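Local structure of LbaCas13a H328A (C2c2) (5WLH) at residues S645-M650 against E713-N718; R1062-E1067 against D1356-Q1361; G1082-E1087 against K1091-F1096. The protein binds CRISPR precursor RNA and probably processes it and uses the guide to direct cleavage of target RNA. All coordinates share one frame; numbering follows the deposited sequence.

All three contacts lie on the same side of the chain's centre; none touches another. Interaction 1 sets a loop after helix 635-645 against helix 709-732, through an amide and a thioether packed on a lysine chain and a bridging water, with two RNA nucleotides at its border. Interaction 2 rests on one bidentate, hydrogen-bonded salt bridge, its Asp-1064 buried, joining helix 1062-1075 to helix 1357-1368 across 288 residues. Interaction 3 is local: the loop leading into helix 1087-1103, with its first residue, meets the helix's next turns, pairing exposed Glu-1087 with a lysine and burying Phe-1084 against Ile-1093. It is nested within the loop that interaction 2 closes, and shares A38 of chain B with interaction 1.

Interaction 1: residues S645-M650 against E713-N718; sequences SNNLPM and ELKFYN. With nucleotides of chain B.
Asn-647 and Met-650 both rest on the aliphatic chain of Lys-715. The amide of Asn-647 lies nearest the methylene CD, with ND2 3.5 Å from CD of Lys-715, and the thioether of Met-650 meets the same carbon, SD standing 3.6 Å from Lys-715 CD. With CG of Met-650 anti to the backbone N (chi1 -176°) and the next torsion extended, SD is carried to the lysine; the bend at chi3 then lays CE alongside the same CD. The polar end of Lys-715 turns back along its own helix to a salt bridge with Glu-711. A water sits between the two segments: it accepts from Asn-647 ND2 (2.9 Å) and lies in reach of the carbonyl oxygens of Asn-646 and Lys-715, which may compete for its protons. Helix 635-645 ends in a Schellman motif, with Asn-647 at positive phi (73°). The last helical residue, Ser-645, offers its carbonyl O to N3 of U37 of chain B (2.6 Å). Asn-646 follows with its amide against that base, OD1 3.7 Å from U37 C5, while its ND2 bonds to the carbonyl of Lys-642. Without this amide, as with an alanine here, the Lys-642 carbonyl would probably lose its side-chain donor and the uracil its neighbour at C5. On helix 709-732, Asn-718 ND2 donates to phosphate oxygen OP2 of A38 of chain B (3.2 Å), its amide steadied by Arg-684, which bonds to OD1. One turn earlier, Leu-714 CD2 approaches N7 of the A38 base at 3.3 Å.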
loop_
_atom_site.group_PDB
_atom_site.type_symbol
_atom_site.label_atom_id
_atom_site.label_comp_id
_atom_site.label_asym_id
_atom_site.label_seq_id
_atom_site.Cartn_x
_atom_site.Cartn_y
_atom_site.Cartn_z
ATOM N N SER A 645 33.109 14.580 8.216
ATOM C CA SER A 645 32.288 14.475 9.414
ATOM C C SER A 645 32.100 13.033 9.859
ATOM O O SER A 645 31.812 12.800 11.038
ATOM C CB SER A 645 30.925 15.130 9.179
ATOM O OG SER A 645 31.051 16.532 8.992
ATOM N N ASN A 646 32.226 12.069 8.948
ATOM C CA ASN A 646 32.160 10.662 9.305
ATOM C C ASN A 646 33.518 10.119 9.740
ATOM O O ASN A 646 33.644 8.911 9.965
ATOM C CB ASN A 646 31.610 9.825 8.137
ATOM C CG ASN A 646 30.084 9.789 8.110
ATOM O OD1 ASN A 646 29.453 9.041 8.859
ATOM N ND2 ASN A 646 29.493 10.623 7.268
ATOM N N ASN A 647 34.526 10.994 9.841
ATOM C CA ASN A 647 35.849 10.706 10.392
ATOM C C ASN A 647 36.718 9.858 9.479
ATOM O O ASN A 647 37.684 9.242 9.945
ATOM C CB ASN A 647 35.740 10.042 11.772
ATOM C CG ASN A 647 35.058 10.930 12.770
ATOM O OD1 ASN A 647 35.454 12.075 12.956
ATOM N ND2 ASN A 647 34.000 10.425 13.396
ATOM N N LEU A 648 36.421 9.812 8.183
ATOM C CA LEU A 648 37.270 9.043 7.280
ATOM C C LEU A 648 38.702 9.568 7.233
ATOM O O LEU A 648 39.626 8.741 7.157
ATOM C CB LEU A 648 36.659 9.009 5.873
ATOM C CG LEU A 648 35.639 7.901 5.588
ATOM C CD1 LEU A 648 36.209 6.528 5.911
ATOM C CD2 LEU A 648 34.328 8.143 6.325
ATOM N N PRO A 649 38.966 10.879 7.257
ATOM C CA PRO A 649 40.366 11.329 7.287
ATOM C C PRO A 649 41.051 11.104 8.621
ATOM O O PRO A 649 42.234 11.446 8.752
ATOM C CB PRO A 649 40.270 12.823 6.958
ATOM C CG PRO A 649 38.878 13.202 7.215
ATOM C CD PRO A 649 38.041 11.998 7.000
ATOM N N MET A 650 40.351 10.555 9.612
ATOM C CA MET A 650 40.998 10.110 10.837
ATOM C C MET A 650 41.708 8.778 10.648
ATOM O O MET A 650 42.575 8.426 11.460
ATOM C CB MET A 650 39.961 9.996 11.956
ATOM C CG MET A 650 40.497 9.626 13.326
ATOM S SD MET A 650 39.200 9.743 14.578
ATOM C CE MET A 650 38.690 11.442 14.347
ATOM N N GLU A 713 37.849 3.194 18.098
ATOM C CA GLU A 713 37.379 2.000 17.407
ATOM C C GLU A 713 35.976 2.217 16.857
ATOM O O GLU A 713 35.686 1.874 15.704
ATOM C CB GLU A 713 37.405 0.810 18.363
ATOM C CG GLU A 713 37.234 -0.536 17.693
ATOM C CD GLU A 713 38.188 -1.586 18.225
ATOM O OE1 GLU A 713 38.725 -1.393 19.341
ATOM O OE2 GLU A 713 38.393 -2.605 17.528
ATOM N N LEU A 714 35.102 2.813 17.667
ATOM C CA LEU A 714 33.738 3.072 17.226
ATOM C C LEU A 714 33.710 4.083 16.087
ATOM O O LEU A 714 32.971 3.905 15.113
ATOM C CB LEU A 714 32.903 3.562 18.402
ATOM C CG LEU A 714 31.455 3.883 18.067
ATOM C CD1 LEU A 714 30.767 2.653 17.472
ATOM C CD2 LEU A 714 30.750 4.357 19.322
ATOM N N LYS A 715 34.503 5.151 16.192
ATOM C CA LYS A 715 34.639 6.080 15.073
ATOM C C LYS A 715 35.071 5.357 13.803
ATOM O O LYS A 715 34.548 5.633 12.719
ATOM C CB LYS A 715 35.635 7.191 15.410
ATOM C CG LYS A 715 35.078 8.316 16.273
ATOM C CD LYS A 715 35.963 9.553 16.174
ATOM C CE LYS A 715 36.005 10.322 17.483
ATOM N NZ LYS A 715 34.665 10.420 18.123
ATOM N N PHE A 716 36.025 4.425 13.911
ATOM C CA PHE A 716 36.509 3.738 12.717
ATOM C C PHE A 716 35.417 2.898 12.068
ATOM O O PHE A 716 35.212 2.966 10.850
ATOM C CB PHE A 716 37.712 2.849 13.028
ATOM C CG PHE A 716 38.071 1.946 11.886
ATOM C CD1 PHE A 716 38.560 2.482 10.703
ATOM C CD2 PHE A 716 37.861 0.579 11.967
ATOM C CE1 PHE A 716 38.867 1.664 9.628
ATOM C CE2 PHE A 716 38.158 -0.252 10.898
ATOM C CZ PHE A 716 38.669 0.288 9.728
ATOM N N TYR A 717 34.731 2.066 12.854
ATOM C CA TYR A 717 33.717 1.202 12.255
ATOM C C TYR A 717 32.557 2.017 11.689
ATOM O O TYR A 717 31.989 1.649 10.654
ATOM C CB TYR A 717 33.222 0.180 13.272
ATOM C CG TYR A 717 34.268 -0.873 13.538
ATOM C CD1 TYR A 717 34.773 -1.646 12.504
ATOM C CD2 TYR A 717 34.779 -1.064 14.809
ATOM C CE1 TYR A 717 35.744 -2.601 12.734
ATOM C CE2 TYR A 717 35.746 -2.026 15.048
ATOM C CZ TYR A 717 36.226 -2.783 14.010
ATOM O OH TYR A 717 37.194 -3.737 14.246
ATOM N N ASN A 718 32.210 3.124 12.345
ATOM C CA ASN A 718 31.199 4.030 11.812
ATOM C C ASN A 718 31.678 4.683 10.522
ATOM O O ASN A 718 30.903 4.842 9.574
ATOM C CB ASN A 718 30.864 5.096 12.848
ATOM C CG ASN A 718 29.966 4.570 13.959
ATOM O OD1 ASN A 718 29.280 3.566 13.783
ATOM N ND2 ASN A 718 29.972 5.245 15.102
ATOM P P U B 37 23.058 7.665 11.880
ATOM O OP1 U B 37 21.996 6.740 11.384
ATOM O OP2 U B 37 23.115 8.108 13.304
ATOM O "O5'" U B 37 24.429 6.927 11.551
ATOM C "C5'" U B 37 25.662 7.608 11.614
ATOM C "C4'" U B 37 26.604 7.136 12.704
ATOM O "O4'" U B 37 27.836 7.829 12.427
ATOM C "C3'" U B 37 26.231 7.579 14.113
ATOM O "O3'" U B 37 27.090 6.910 15.058
ATOM C "C2'" U B 37 26.618 9.047 14.047
ATOM O "O2'" U B 37 26.752 9.699 15.293
ATOM C "C1'" U B 37 27.940 8.968 13.269
ATOM N N1 U B 37 28.157 10.117 12.383
ATOM C C2 U B 37 29.345 10.807 12.494
ATOM O O2 U B 37 30.206 10.496 13.301
ATOM N N3 U B 37 29.468 11.860 11.618
ATOM C C4 U B 37 28.537 12.270 10.678
ATOM O O4 U B 37 28.774 13.239 9.959
ATOM C C5 U B 37 27.342 11.495 10.620
ATOM C C6 U B 37 27.202 10.471 11.457
ATOM P P A B 38 26.574 6.404 16.510
ATOM O OP1 A B 38 25.765 7.472 17.160
ATOM O OP2 A B 38 27.747 5.866 17.262
ATOM O "O5'" A B 38 25.690 5.131 16.170
ATOM C "C5'" A B 38 26.222 4.071 15.384
ATOM C "C4'" A B 38 25.830 2.722 15.932
ATOM O "O4'" A B 38 26.745 2.341 16.994
ATOM C "C3'" A B 38 24.427 2.643 16.535
ATOM O "O3'" A B 38 23.898 1.346 16.304
ATOM C "C2'" A B 38 24.689 2.786 18.025
ATOM O "O2'" A B 38 23.687 2.221 18.842
ATOM C "C1'" A B 38 26.008 2.037 18.162
ATOM N N9 A B 38 26.797 2.409 19.336
ATOM C C8 A B 38 27.276 3.639 19.703
ATOM N N7 A B 38 27.948 3.622 20.828
ATOM C C5 A B 38 27.910 2.289 21.219
ATOM C C6 A B 38 28.437 1.608 22.330
ATOM N N6 A B 38 29.139 2.210 23.288
ATOM N N1 A B 38 28.211 0.281 22.425
ATOM C C2 A B 38 27.504 -0.322 21.461
ATOM N N3 A B 38 26.955 0.211 20.372
ATOM C C4 A B 38 27.201 1.531 20.312
HETATM O O HOH W 1 32.857 7.923 12.509
#

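Interaction 2: residues R1062-E1067 against D1356-Q1361; sequences RSDIVE and DKRYLQ
Asp-1064 and Arg-1358 form a bidentate, end-on salt bridge that joins helix 1062-1075 to the first turn of helix 1357-1368. The side chains reach out from opposite directions, so the helices are linked through the charged ends of two side chains while the backbones stay well apart, the CA atoms of Asp-1064 and Arg-1358 being 11.6 Å from each other. Each terminal nitrogen takes one oxygen: NH1 of Arg-1358 donates to OD1 of Asp-1064 at 2.6 Å, and NH2 of Arg-1358 to OD2 of Asp-1064 at 2.7 Å. Both bonds are nearly straight. Both oxygens lie in the guanidinium plane, yet the two groups are not coplanar: the carboxylate is turned 43° against the guanidinium, and the donors therefore arrive from above the carboxylate plane. Arg-1358 covers the distance with a fully extended chain, its CG anti to the backbone N (chi1 171°). Asp-1064 is much the shorter arm and is buried; its OD2 also accepts from the backbone N of Ser-1061, just ahead of the helix, so this oxygen is gripped by two donors. That N-H and the guanidinium would both be expected to favour the ionised carboxylate. Helix 1087-1103 provides an apolar flank, where Ile-1102 touches both side chains and Met-1099 touches Asp-1064. The arginine's own helix is fixed at its start by Asp-1356 in the N-cap position: OD1 of Asp-1356, met nearly head-on by the donor, accepts from the backbone N of Tyr-1359 at 2.9 Å, with an N-H...O angle of 163°.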
loop_
_atom_site.group_PDB
_atom_site.type_symbol
_atom_site.label_atom_id
_atom_site.label_comp_id
_atom_site.label_asym_id
_atom_site.label_seq_id
_atom_site.Cartn_x
_atom_site.Cartn_y
_atom_site.Cartn_z
ATOM N N ARG A 1062 17.865 14.247 33.879
ATOM C CA ARG A 1062 19.165 13.924 34.459
ATOM C C ARG A 1062 19.331 12.415 34.616
ATOM O O ARG A 1062 20.362 11.848 34.233
ATOM C CB ARG A 1062 19.327 14.634 35.806
ATOM C CG ARG A 1062 20.644 14.327 36.508
ATOM C CD ARG A 1062 20.827 15.190 37.753
ATOM N NE ARG A 1062 21.236 16.557 37.435
ATOM C CZ ARG A 1062 22.479 16.914 37.118
ATOM N NH1 ARG A 1062 23.446 16.004 37.056
ATOM N NH2 ARG A 1062 22.755 18.183 36.853
ATOM N N SER A 1063 18.309 11.742 35.153
ATOM C CA SER A 1063 18.433 10.310 35.405
ATOM C C SER A 1063 18.600 9.524 34.111
ATOM O O SER A 1063 19.248 8.469 34.108
ATOM C CB SER A 1063 17.226 9.794 36.196
ATOM O OG SER A 1063 16.027 9.904 35.456
ATOM N N ASP A 1064 18.030 10.019 33.007
ATOM C CA ASP A 1064 18.319 9.439 31.696
ATOM C C ASP A 1064 19.802 9.546 31.373
ATOM O O ASP A 1064 20.428 8.577 30.930
ATOM C CB ASP A 1064 17.503 10.146 30.610
ATOM C CG ASP A 1064 16.023 9.826 30.676
ATOM O OD1 ASP A 1064 15.665 8.720 31.133
ATOM O OD2 ASP A 1064 15.221 10.692 30.257
ATOM N N ILE A 1065 20.368 10.739 31.560
ATOM C CA ILE A 1065 21.773 10.969 31.250
ATOM C C ILE A 1065 22.653 10.164 32.194
ATOM O O ILE A 1065 23.692 9.626 31.795
ATOM C CB ILE A 1065 22.078 12.474 31.316
ATOM C CG1 ILE A 1065 21.239 13.230 30.273
ATOM C CG2 ILE A 1065 23.547 12.736 31.107
ATOM C CD1 ILE A 1065 21.050 14.677 30.592
ATOM N N VAL A 1066 22.231 10.046 33.450
ATOM C CA VAL A 1066 22.923 9.183 34.399
ATOM C C VAL A 1066 22.931 7.744 33.897
ATOM O O VAL A 1066 23.982 7.093 33.837
ATOM C CB VAL A 1066 22.264 9.300 35.783
ATOM C CG1 VAL A 1066 22.734 8.181 36.710
ATOM C CG2 VAL A 1066 22.529 10.685 36.372
ATOM N N GLU A 1067 21.757 7.230 33.521
ATOM C CA GLU A 1067 21.664 5.854 33.038
ATOM C C GLU A 1067 22.458 5.664 31.749
ATOM O O GLU A 1067 23.095 4.622 31.551
ATOM C CB GLU A 1067 20.194 5.474 32.846
ATOM C CG GLU A 1067 19.942 4.037 32.395
ATOM C CD GLU A 1067 20.201 3.001 33.483
ATOM O OE1 GLU A 1067 20.589 3.383 34.609
ATOM O OE2 GLU A 1067 20.006 1.796 33.203
ATOM N N ASP A 1356 11.422 -0.949 24.108
ATOM C CA ASP A 1356 11.210 -1.063 25.542
ATOM C C ASP A 1356 9.878 -0.421 25.925
ATOM O O ASP A 1356 9.183 0.174 25.096
ATOM C CB ASP A 1356 12.382 -0.443 26.308
ATOM C CG ASP A 1356 12.709 0.980 25.853
ATOM O OD1 ASP A 1356 11.784 1.742 25.504
ATOM O OD2 ASP A 1356 13.908 1.342 25.854
ATOM N N LYS A 1357 9.517 -0.533 27.207
ATOM C CA LYS A 1357 8.227 -0.019 27.654
ATOM C C LYS A 1357 8.121 1.483 27.430
ATOM O O LYS A 1357 7.046 1.992 27.095
ATOM C CB LYS A 1357 7.997 -0.356 29.133
ATOM C CG LYS A 1357 6.676 0.200 29.681
ATOM C CD LYS A 1357 6.368 -0.277 31.116
ATOM C CE LYS A 1357 5.003 0.257 31.561
ATOM N NZ LYS A 1357 4.638 -0.130 32.961
ATOM N N ARG A 1358 9.220 2.212 27.615
ATOM C CA ARG A 1358 9.174 3.661 27.449
ATOM C C ARG A 1358 8.854 4.043 26.004
ATOM O O ARG A 1358 8.054 4.956 25.747
ATOM C CB ARG A 1358 10.503 4.261 27.891
ATOM C CG ARG A 1358 10.693 5.725 27.573
ATOM C CD ARG A 1358 12.010 6.151 28.161
ATOM N NE ARG A 1358 12.260 7.578 28.046
ATOM C CZ ARG A 1358 13.149 8.220 28.792
ATOM N NH1 ARG A 1358 13.845 7.546 29.694
ATOM N NH2 ARG A 1358 13.343 9.519 28.634
ATOM N N TYR A 1359 9.473 3.353 25.049
ATOM C CA TYR A 1359 9.159 3.580 23.641
ATOM C C TYR A 1359 7.695 3.266 23.362
ATOM O O TYR A 1359 6.978 4.062 22.742
ATOM C CB TYR A 1359 10.074 2.717 22.780
ATOM C CG TYR A 1359 9.929 2.909 21.283
ATOM C CD1 TYR A 1359 8.912 2.283 20.575
ATOM C CD2 TYR A 1359 10.828 3.694 20.581
ATOM C CE1 TYR A 1359 8.787 2.457 19.189
ATOM C CE2 TYR A 1359 10.720 3.865 19.214
ATOM C CZ TYR A 1359 9.699 3.257 18.527
ATOM O OH TYR A 1359 9.604 3.445 17.163
ATOM N N LEU A 1360 7.235 2.099 23.823
ATOM C CA LEU A 1360 5.856 1.691 23.581
ATOM C C LEU A 1360 4.866 2.673 24.190
ATOM O O LEU A 1360 3.776 2.882 23.637
ATOM C CB LEU A 1360 5.627 0.286 24.127
ATOM C CG LEU A 1360 6.455 -0.821 23.492
ATOM C CD1 LEU A 1360 6.209 -2.147 24.181
ATOM C CD2 LEU A 1360 6.160 -0.934 21.982
ATOM N N GLN A 1361 5.223 3.282 25.322
ATOM C CA GLN A 1361 4.355 4.301 25.902
ATOM C C GLN A 1361 4.173 5.477 24.954
ATOM O O GLN A 1361 3.066 6.008 24.821
ATOM C CB GLN A 1361 4.927 4.794 27.233
ATOM C CG GLN A 1361 4.513 3.960 28.432
ATOM C CD GLN A 1361 5.336 4.289 29.665
ATOM O OE1 GLN A 1361 5.311 3.560 30.650
ATOM N NE2 GLN A 1361 6.078 5.383 29.605
#

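Interaction 3: residues G1082-E1087 against K1091-F1096; sequences GIFDSE and KNIKKF. With nucleotides of chain B.
Glu-1087 and Lys-1091 are joined twice over one helical turn. In the backbone, Lys-1091 N donates to Glu-1087 O at 3.1 Å and an almost straight 171°. Between the side chains, Lys-1091 NZ forms a salt bridge with Glu-1087 OE2; the modelled separation of 2.5 Å is very short, and its exact value is doubtful. With CG anti to the backbone N (chi1 -151°), the Glu-1087 chain runs out extended and its end comes to the lysine, whose bend at chi3 brings CE to 3.6 Å from Glu-1087 CG and whose bend at chi4 turns NZ to the carboxylate. Both side chains also touch Val-1350 of strand 1349-1353. This pair belongs to the first turns of helix 1087-1103, where Ser-1086 is the N-cap and its OG takes the backbone N-H of Glu-1089. Further in, the incoming loop folds Phe-1084 over the next turn of the helix. Its ring crosses Ile-1093 at an oblique tilt, with CZ 3.5 Å from Ile-1093 CG1, and Gly-1082 C lies over one ring face, offset toward the rim. Ile-1093 also faces the RNA: its CD1 lies 3.7 Å from C2 of A38 of chain B. One turn on, the edge of the Phe-1096 ring meets the same adenine, CE2 coming 3.3 Å from A38 C5, while the ring also packs against Tyr-1068 of helix 1062-1075.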
loop_
_atom_site.group_PDB
_atom_site.type_symbol
_atom_site.label_atom_id
_atom_site.label_comp_id
_atom_site.label_asym_id
_atom_site.label_seq_id
_atom_site.Cartn_x
_atom_site.Cartn_y
_atom_site.Cartn_z
ATOM N N GLY A 1082 30.491 -6.354 18.435
ATOM C CA GLY A 1082 29.407 -6.507 17.484
ATOM C C GLY A 1082 28.496 -7.680 17.783
ATOM O O GLY A 1082 27.282 -7.515 17.943
ATOM N N ILE A 1083 29.076 -8.874 17.844
ATOM C CA ILE A 1083 28.363 -10.102 18.175
ATOM C C ILE A 1083 28.996 -10.657 19.445
ATOM O O ILE A 1083 30.194 -10.964 19.464
ATOM C CB ILE A 1083 28.421 -11.118 17.022
ATOM C CG1 ILE A 1083 28.526 -10.392 15.677
ATOM C CG2 ILE A 1083 27.196 -12.006 17.030
ATOM C CD1 ILE A 1083 28.685 -11.320 14.491
ATOM N N PHE A 1084 28.199 -10.780 20.500
ATOM C CA PHE A 1084 28.717 -10.933 21.851
ATOM C C PHE A 1084 28.647 -12.378 22.331
ATOM O O PHE A 1084 28.020 -13.245 21.718
ATOM C CB PHE A 1084 27.954 -10.012 22.810
ATOM C CG PHE A 1084 27.761 -8.623 22.274
ATOM C CD1 PHE A 1084 28.762 -7.674 22.400
ATOM C CD2 PHE A 1084 26.590 -8.274 21.620
ATOM C CE1 PHE A 1084 28.594 -6.396 21.897
ATOM C CE2 PHE A 1084 26.415 -7.000 21.115
ATOM C CZ PHE A 1084 27.420 -6.060 21.252
ATOM N N ASP A 1085 29.319 -12.626 23.456
ATOM C CA ASP A 1085 29.344 -13.940 24.088
ATOM C C ASP A 1085 28.176 -14.118 25.053
ATOM O O ASP A 1085 27.380 -15.049 24.911
ATOM C CB ASP A 1085 30.676 -14.150 24.826
ATOM C CG ASP A 1085 31.832 -14.435 23.885
ATOM O OD1 ASP A 1085 32.180 -15.624 23.710
ATOM O OD2 ASP A 1085 32.399 -13.471 23.326
ATOM N N SER A 1086 28.055 -13.229 26.030
ATOM C CA SER A 1086 27.099 -13.417 27.110
ATOM C C SER A 1086 25.714 -12.897 26.733
ATOM O O SER A 1086 25.543 -12.107 25.802
ATOM C CB SER A 1086 27.580 -12.721 28.382
ATOM O OG SER A 1086 26.484 -12.289 29.163
ATOM N N GLU A 1087 24.718 -13.360 27.489
ATOM C CA GLU A 1087 23.345 -12.918 27.291
ATOM C C GLU A 1087 23.118 -11.522 27.862
ATOM O O GLU A 1087 22.485 -10.681 27.216
ATOM C CB GLU A 1087 22.382 -13.918 27.927
ATOM C CG GLU A 1087 21.042 -13.983 27.246
ATOM C CD GLU A 1087 20.052 -14.866 27.971
ATOM O OE1 GLU A 1087 20.433 -15.991 28.358
ATOM O OE2 GLU A 1087 18.892 -14.432 28.155
ATOM N N LYS A 1091 21.927 -7.826 26.169
ATOM C CA LYS A 1091 20.844 -7.023 26.730
ATOM C C LYS A 1091 21.333 -5.666 27.216
ATOM O O LYS A 1091 20.599 -4.673 27.131
ATOM C CB LYS A 1091 20.166 -7.775 27.879
ATOM C CG LYS A 1091 19.530 -9.101 27.493
ATOM C CD LYS A 1091 18.899 -9.774 28.707
ATOM C CE LYS A 1091 19.279 -11.249 28.793
ATOM N NZ LYS A 1091 18.091 -12.155 28.782
ATOM N N ASN A 1092 22.560 -5.593 27.734
ATOM C CA ASN A 1092 23.073 -4.300 28.178
ATOM C C ASN A 1092 23.432 -3.413 26.995
ATOM O O ASN A 1092 23.270 -2.188 27.055
ATOM C CB ASN A 1092 24.286 -4.499 29.087
ATOM C CG ASN A 1092 23.908 -4.537 30.551
ATOM O OD1 ASN A 1092 22.860 -4.021 30.943
ATOM N ND2 ASN A 1092 24.759 -5.148 31.370
ATOM N N ILE A 1093 23.946 -4.010 25.922
ATOM C CA ILE A 1093 24.217 -3.244 24.714
ATOM C C ILE A 1093 22.924 -2.643 24.181
ATOM O O ILE A 1093 22.868 -1.457 23.839
ATOM C CB ILE A 1093 24.914 -4.127 23.664
ATOM C CG1 ILE A 1093 26.372 -4.355 24.063
ATOM C CG2 ILE A 1093 24.840 -3.498 22.280
ATOM C CD1 ILE A 1093 27.240 -3.122 23.890
ATOM N N LYS A 1094 21.860 -3.454 24.130
ATOM C CA LYS A 1094 20.562 -2.960 23.676
ATOM C C LYS A 1094 20.071 -1.823 24.558
ATOM O O LYS A 1094 19.571 -0.809 24.055
ATOM C CB LYS A 1094 19.542 -4.098 23.651
ATOM C CG LYS A 1094 18.177 -3.706 23.076
ATOM C CD LYS A 1094 18.273 -3.481 21.570
ATOM C CE LYS A 1094 16.891 -3.415 20.922
ATOM N NZ LYS A 1094 16.125 -2.211 21.346
ATOM N N LYS A 1095 20.214 -1.968 25.879
ATOM C CA LYS A 1095 19.804 -0.904 26.789
ATOM C C LYS A 1095 20.615 0.363 26.555
ATOM O O LYS A 1095 20.066 1.470 26.585
ATOM C CB LYS A 1095 19.942 -1.365 28.243
ATOM C CG LYS A 1095 18.861 -2.323 28.705
ATOM C CD LYS A 1095 19.046 -2.684 30.178
ATOM C CE LYS A 1095 17.964 -3.641 30.662
ATOM N NZ LYS A 1095 17.809 -3.604 32.150
ATOM N N PHE A 1096 21.924 0.228 26.320
ATOM C CA PHE A 1096 22.716 1.421 26.041
ATOM C C PHE A 1096 22.252 2.090 24.758
ATOM O O PHE A 1096 22.099 3.314 24.700
ATOM C CB PHE A 1096 24.199 1.107 25.911
ATOM C CG PHE A 1096 24.986 2.289 25.423
ATOM C CD1 PHE A 1096 25.209 3.363 26.262
ATOM C CD2 PHE A 1096 25.432 2.364 24.114
ATOM C CE1 PHE A 1096 25.912 4.466 25.830
ATOM C CE2 PHE A 1096 26.124 3.478 23.669
ATOM C CZ PHE A 1096 26.371 4.526 24.530
ATOM P P A B 38 26.574 6.404 16.510
ATOM O OP1 A B 38 25.765 7.472 17.160
ATOM O OP2 A B 38 27.747 5.866 17.262
ATOM O "O5'" A B 38 25.690 5.131 16.170
ATOM C "C5'" A B 38 26.222 4.071 15.384
ATOM C "C4'" A B 38 25.830 2.722 15.932
ATOM O "O4'" A B 38 26.745 2.341 16.994
ATOM C "C3'" A B 38 24.427 2.643 16.535
ATOM O "O3'" A B 38 23.898 1.346 16.304
ATOM C "C2'" A B 38 24.689 2.786 18.025
ATOM O "O2'" A B 38 23.687 2.221 18.842
ATOM C "C1'" A B 38 26.008 2.037 18.162
ATOM N N9 A B 38 26.797 2.409 19.336
ATOM C C8 A B 38 27.276 3.639 19.703
ATOM N N7 A B 38 27.948 3.622 20.828
ATOM C C5 A B 38 27.910 2.289 21.219
ATOM C C6 A B 38 28.437 1.608 22.330
ATOM N N6 A B 38 29.139 2.210 23.288
ATOM N N1 A B 38 28.211 0.281 22.425
ATOM C C2 A B 38 27.504 -0.322 21.461
ATOM N N3 A B 38 26.955 0.211 20.372
ATOM C C4 A B 38 27.201 1.531 20.312
#